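PDB 1J3N: 3-oxoacyl-(acyl-carrier protein) synthase II from Thermus thermophilus, which probably catalyses the condensation of an acyl group with malonyl-ACP, the chain-elongating step of fatty acid synthesis, and works as a homodimer. Local coordinates for residues G10-P14 against I15-Q19; A75-A78 against A79-L83; E242-K246 against R247-I251. One frame throughout, in Å; residues are numbered along the deposited sequence.

Contact 1: residues G10-P14 against I15-Q19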
# COMPACT_ATOMS: atom_id res chain seq x y z
N GLY A 10 20.18 3.43 -3.69
CA GLY A 10 20.18 2.31 -4.61
C GLY A 10 19.31 2.73 -5.78
O GLY A 10 18.09 2.74 -5.67
N ALA A 11 19.94 3.07 -6.89
CA ALA A 11 19.22 3.52 -8.07
C ALA A 11 19.35 2.58 -9.27
O ALA A 11 20.45 2.23 -9.68
CB ALA A 11 19.71 4.91 -8.47
N LEU A 12 18.20 2.17 -9.81
CA LEU A 12 18.17 1.31 -10.99
C LEU A 12 17.32 2.10 -11.98
O LEU A 12 16.10 2.06 -11.92
CB LEU A 12 17.51 -0.03 -10.67
CG LEU A 12 17.57 -1.09 -11.77
CD1 LEU A 12 19.02 -1.37 -12.16
CD2 LEU A 12 16.89 -2.36 -11.29
N THR A 13 17.98 2.83 -12.88
CA THR A 13 17.25 3.68 -13.83
C THR A 13 17.56 3.51 -15.30
O THR A 13 18.54 2.85 -15.68
CB THR A 13 17.48 5.17 -13.49
OG1 THR A 13 18.71 5.62 -14.08
CG2 THR A 13 17.55 5.37 -11.99
N PRO A 14 16.72 4.10 -16.17
CA PRO A 14 16.85 4.06 -17.63
C PRO A 14 18.10 4.76 -18.17
O PRO A 14 18.42 4.63 -19.35
CB PRO A 14 15.57 4.75 -18.10
CG PRO A 14 14.58 4.34 -17.08
CD PRO A 14 15.37 4.56 -15.79
N ILE A 15 18.81 5.49 -17.32
CA ILE A 15 20.03 6.17 -17.77
C ILE A 15 21.24 5.81 -16.93
O ILE A 15 22.27 6.46 -17.00
CB ILE A 15 19.87 7.71 -17.76
CG1 ILE A 15 19.70 8.21 -16.32
CG2 ILE A 15 18.68 8.11 -18.61
CD1 ILE A 15 19.47 9.73 -16.25
N GLY A 16 21.10 4.77 -16.11
CA GLY A 16 22.22 4.35 -15.29
C GLY A 16 21.90 3.36 -14.19
O GLY A 16 20.90 3.51 -13.48
N VAL A 17 22.74 2.33 -14.06
CA VAL A 17 22.57 1.33 -13.01
C VAL A 17 23.51 1.78 -11.89
O VAL A 17 24.73 1.85 -12.08
CB VAL A 17 22.99 -0.09 -13.48
CG1 VAL A 17 22.92 -1.07 -12.31
CG2 VAL A 17 22.08 -0.56 -14.60
N GLY A 18 22.94 2.09 -10.74
CA GLY A 18 23.75 2.54 -9.63
C GLY A 18 23.59 4.04 -9.44
O GLY A 18 23.43 4.80 -10.40
N GLN A 19 23.63 4.45 -8.18
CA GLN A 19 23.48 5.84 -7.78
C GLN A 19 24.47 6.80 -8.47
O GLN A 19 24.07 7.86 -8.97
CB GLN A 19 23.61 5.90 -6.25
CG GLN A 19 23.75 7.26 -5.62
CD GLN A 19 25.16 7.77 -5.66
OE1 GLN A 19 25.51 8.58 -6.51
NE2 GLN A 19 26.00 7.28 -4.75
O HOH W 1 23.18 2.83 -6.22

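Contact 2: residues A75-A78 against A79-L83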
# COMPACT_ATOMS: atom_id res chain seq x y z
N ALA A 75 13.44 -4.33 -7.39
CA ALA A 75 13.52 -3.93 -5.98
C ALA A 75 14.69 -4.57 -5.24
O ALA A 75 15.37 -3.92 -4.45
CB ALA A 75 12.23 -4.27 -5.28
N LEU A 76 14.93 -5.86 -5.49
CA LEU A 76 16.03 -6.57 -4.84
C LEU A 76 17.38 -6.00 -5.29
O LEU A 76 18.30 -5.85 -4.49
CB LEU A 76 15.95 -8.07 -5.14
CG LEU A 76 14.81 -8.80 -4.42
CD1 LEU A 76 14.65 -10.22 -4.92
CD2 LEU A 76 15.10 -8.80 -2.93
N ILE A 77 17.47 -5.66 -6.57
CA ILE A 77 18.70 -5.10 -7.12
C ILE A 77 18.96 -3.72 -6.52
O ILE A 77 20.08 -3.41 -6.11
CB ILE A 77 18.62 -4.99 -8.66
CG1 ILE A 77 18.60 -6.39 -9.28
CG2 ILE A 77 19.80 -4.17 -9.19
CD1 ILE A 77 18.31 -6.40 -10.78
N ALA A 78 17.92 -2.89 -6.45
CA ALA A 78 18.07 -1.54 -5.88
C ALA A 78 18.41 -1.61 -4.40
O ALA A 78 19.22 -0.83 -3.91
CB ALA A 78 16.79 -0.73 -6.09
N ALA A 79 17.79 -2.54 -3.68
CA ALA A 79 18.06 -2.69 -2.26
C ALA A 79 19.52 -3.11 -2.04
O ALA A 79 20.17 -2.61 -1.12
CB ALA A 79 17.11 -3.73 -1.65
N GLN A 80 20.03 -4.02 -2.87
CA GLN A 80 21.42 -4.45 -2.74
C GLN A 80 22.34 -3.25 -3.00
O GLN A 80 23.26 -2.98 -2.22
CB GLN A 80 21.75 -5.57 -3.74
CG GLN A 80 23.14 -6.19 -3.53
CD GLN A 80 23.41 -7.39 -4.42
OE1 GLN A 80 22.50 -8.18 -4.71
NE2 GLN A 80 24.66 -7.56 -4.83
N LEU A 81 22.08 -2.53 -4.09
CA LEU A 81 22.86 -1.34 -4.42
C LEU A 81 22.79 -0.33 -3.27
O LEU A 81 23.78 0.32 -2.94
CB LEU A 81 22.33 -0.70 -5.71
CG LEU A 81 22.41 -1.50 -7.02
CD1 LEU A 81 21.78 -0.69 -8.15
CD2 LEU A 81 23.86 -1.81 -7.36
N ALA A 82 21.61 -0.22 -2.66
CA ALA A 82 21.42 0.72 -1.56
C ALA A 82 22.28 0.35 -0.34
O ALA A 82 22.99 1.19 0.21
CB ALA A 82 19.95 0.75 -1.16
N LEU A 83 22.20 -0.92 0.06
CA LEU A 83 22.98 -1.39 1.19
C LEU A 83 24.47 -1.24 0.91
O LEU A 83 25.23 -0.84 1.79
CB LEU A 83 22.66 -2.85 1.48
CG LEU A 83 21.31 -3.14 2.11
CD1 LEU A 83 21.12 -4.65 2.22
CD2 LEU A 83 21.24 -2.49 3.50

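Contact 3: residues E242-K246 against R247-I251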
# COMPACT_ATOMS: atom_id res chain seq x y z
N GLU A 242 21.30 9.14 15.05
CA GLU A 242 22.16 8.56 16.07
C GLU A 242 22.82 7.27 15.59
O GLU A 242 24.03 7.07 15.77
CB GLU A 242 21.34 8.27 17.33
CG GLU A 242 20.81 9.52 18.03
CD GLU A 242 21.91 10.39 18.60
OE1 GLU A 242 22.69 9.88 19.44
OE2 GLU A 242 21.99 11.58 18.23
N HIS A 243 22.03 6.41 14.96
CA HIS A 243 22.56 5.15 14.46
C HIS A 243 23.59 5.41 13.36
O HIS A 243 24.58 4.68 13.25
CB HIS A 243 21.41 4.29 13.93
CG HIS A 243 21.84 2.92 13.49
ND1 HIS A 243 22.54 2.69 12.32
CD2 HIS A 243 21.65 1.70 14.06
CE1 HIS A 243 22.76 1.40 12.19
NE2 HIS A 243 22.23 0.77 13.23
N ALA A 244 23.37 6.45 12.56
CA ALA A 244 24.28 6.79 11.48
C ALA A 244 25.63 7.32 11.99
O ALA A 244 26.68 6.84 11.57
CB ALA A 244 23.64 7.82 10.55
N LYS A 245 25.59 8.30 12.89
CA LYS A 245 26.83 8.85 13.42
C LYS A 245 27.64 7.83 14.22
O LYS A 245 28.87 7.81 14.14
CB LYS A 245 26.56 10.09 14.29
CG LYS A 245 26.32 11.38 13.51
CD LYS A 245 27.36 11.61 12.40
CE LYS A 245 28.80 11.72 12.92
NZ LYS A 245 29.07 13.02 13.59
N LYS A 246 26.95 6.98 14.97
CA LYS A 246 27.61 5.97 15.79
C LYS A 246 28.41 4.96 14.97
O LYS A 246 29.31 4.30 15.51
CB LYS A 246 26.58 5.23 16.64
CG LYS A 246 27.17 4.13 17.51
CD LYS A 246 26.23 3.70 18.63
CE LYS A 246 25.94 4.85 19.58
NZ LYS A 246 25.05 4.45 20.71
N ARG A 247 28.10 4.83 13.69
CA ARG A 247 28.82 3.90 12.82
C ARG A 247 29.68 4.66 11.82
O ARG A 247 30.31 4.05 10.95
CB ARG A 247 27.84 2.96 12.09
CG ARG A 247 27.06 3.56 10.93
CD ARG A 247 26.17 2.49 10.26
NE ARG A 247 25.38 3.00 9.13
CZ ARG A 247 25.76 2.99 7.86
NH1 ARG A 247 26.94 2.48 7.51
NH2 ARG A 247 24.96 3.47 6.92
N GLY A 248 29.70 5.98 11.94
CA GLY A 248 30.49 6.82 11.06
C GLY A 248 30.03 6.89 9.61
O GLY A 248 30.84 7.09 8.70
N ALA A 249 28.72 6.76 9.40
CA ALA A 249 28.12 6.77 8.07
C ALA A 249 28.23 8.06 7.27
O ALA A 249 28.27 9.16 7.82
CB ALA A 249 26.66 6.38 8.18
N ARG A 250 28.28 7.92 5.96
CA ARG A 250 28.33 9.08 5.08
C ARG A 250 26.86 9.47 4.96
O ARG A 250 26.03 8.65 4.57
CB ARG A 250 28.90 8.70 3.71
CG ARG A 250 28.96 9.87 2.73
CD ARG A 250 27.85 9.83 1.68
NE ARG A 250 28.11 8.80 0.68
CZ ARG A 250 27.79 7.52 0.81
NH1 ARG A 250 27.17 7.09 1.90
NH2 ARG A 250 28.10 6.66 -0.16
N ILE A 251 26.55 10.71 5.32
CA ILE A 251 25.17 11.18 5.25
C ILE A 251 24.98 12.09 4.04
O ILE A 251 25.68 13.09 3.88
CB ILE A 251 24.81 11.92 6.56
CG1 ILE A 251 24.85 10.93 7.72
CG2 ILE A 251 23.45 12.58 6.44
CD1 ILE A 251 24.72 11.58 9.08

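Contact 1: residues G10-P14 against I15-Q19
The tight beta hairpin of strands 4-13 and 16-17 turns back at Pro14 and Ile15, with Thr13 and Gly16 facing each other as the antiparallel hydrogen-bonded pair next to the turn. Both backbone bonds of that pair are present: Thr13 N gives to Gly16 O at 3.1 Å, and Gly16 N gives to Thr13 O at 3.2 Å, the latter closing a type I turn. The threonine hydroxyl adds two bonds inside the bend. With chi1 at 83°, it sits between its own backbone N and carbonyl carbon, a position that leaves it facing the loop. There OG1 accepts from Ile15 N at 3.2 Å, an ST turn, and donates to Gly16 O at 3.1 Å, in the carbonyl plane and on a lone pair. Gly16 O is thus gripped twice by one residue, through Thr13 N and OG1, while CG1 of Ile15 lies 3.6 Å from Thr13 OG1. Gly16 and Gly18 adopt backbone angles (Gly16 phi 167°) in which only glycine sits easily. On the opposite face of the hairpin from Thr13, Leu12 and Val17 form the non-hydrogen-bonded pair, their side chains running alongside with Leu12 CD1 3.9 Å from Val17 CG1. Beyond it, Gly18 N donates to Ala11 O at 2.7 Å, nearly head-on to the carbonyl. The strand pairing then gives way: a water takes the N-H of Gln19 at 2.6 Å and, weakly, that of Ala11. Gly18 is the N-cap of helix 19-28, whose Phe22 packs on Ala11, Thr13 and Ile15, while Leu12 reaches Tyr74 and Ile77 of helix 70-86 and strand 232-240 pairs with Gly10 and Leu12.

Contact 2: residues A75-A78 against A79-L83
Leu81 lies one helical turn on from Ile77, and its side chain climbs back over that residue's carbonyl in the middle of helix 70-86. Its CB starts 3.5 Å from Ile77 O, with Ala78 O almost as near. The next carbon, CG, is closer still, 3.1 Å from Ile77 O, a tight fit for a carbon against a carbonyl oxygen. This follows from chi1 of -64°, which sets CG beside the leucine's own backbone N, the very group that donates to Ile77 O at 3.0 Å with an N-H...O angle of 170°. At the tip, CD1 still lies 3.8 Å from Ile77 O and reaches Ile77 CG2 at 4.1 Å. The two side chains run alongside each other in the same direction and form one apolar strip along the helix. The regular i to i+4 backbone bonds continue on both sides, from Ala79 N to Ala75 O, Gln80 N to Leu76 O and Ala82 N to Ala78 O. Gln80 is extended, and its amide hydrogen-bonds to Arg147 through OE1 and to Glu84 through NE2. The small alanines let the helix lie close to the sheet: Ala78 and Ala82 rest on strand 232-240 and Ala75 and Ala79 on strand 182-189, while Leu76 and Gln80 pack against helix 139-148 and Leu81 touches Tyr59.

Contact 3: residues E242-K246 against R247-I251
Ala244 O takes two backbone bonds just past the last turn of the helix that begins at residue 241, one from Arg247 N at 3.2 Å and one from Ala249 N at 3.0 Å, approaching from opposite faces of its carbonyl plane. Together with Gly248 N bonded to Lys245 O at 3.0 Å, the Ala249 bond makes a Schellman motif. Gly248 is the residue that leaves the helical conformation, and its positive phi of 69° swings the chain off the helix axis. The turn brings Ala249 back against the final helical turn, where its CB lies 4.1 Å from CB of Ala244, the apolar contact that typically accompanies this cap. Ile251 adds to it from farther along the loop, its CD1 meeting the same Ala244 CB at 4.2 Å, and both Ala244 and Ile251 rest on Val5 of strand 4-13. The cap thereby closes the short helical connection between strands 232-240 and 253-262, which flank strand 4-13 in the sheet. Arg247 runs across the end of the helix toward strand 4-13, passing His243. Its chi1 of 75° puts CG between the backbone N and carbonyl carbon, 3.4 Å from Ala244 O, and the straight chain beyond carries CD to within 4.1 Å of CE1 of the imidazole, with ring and guanidinium planes 60° apart. Glu239 ties them together: its OE2 takes a salt bridge from Arg247 NE and a hydrogen bond with His243 ND1, while Ala86 O receives Arg247 NH1. Against one face of the guanidinium so held lies Ala249 CB, 3.5 Å from the plane and above its middle.

In the fold
Contacts 1 and 2 touch directly, their centres 10 Å apart: Leu81 CD1 comes within 3.6 Å of Ala11 O, and Ala78 CB within 3.7 Å of Gly10 O, so the helix lies against the strand that leads into the hairpin, part of the helix-on-sheet layering of the thiolase-type fold to which this family belongs. Contact 3 stands toward the surface, its centre about 24 Å from that of contact 1 and 20 Å from that of contact 2. It touches neither, the nearest atoms being about 5 Å and 7 Å away. The link is indirect: Asp85 of helix 70-86 binds Gln19 through its carboxylate and Arg250 through its backbone O.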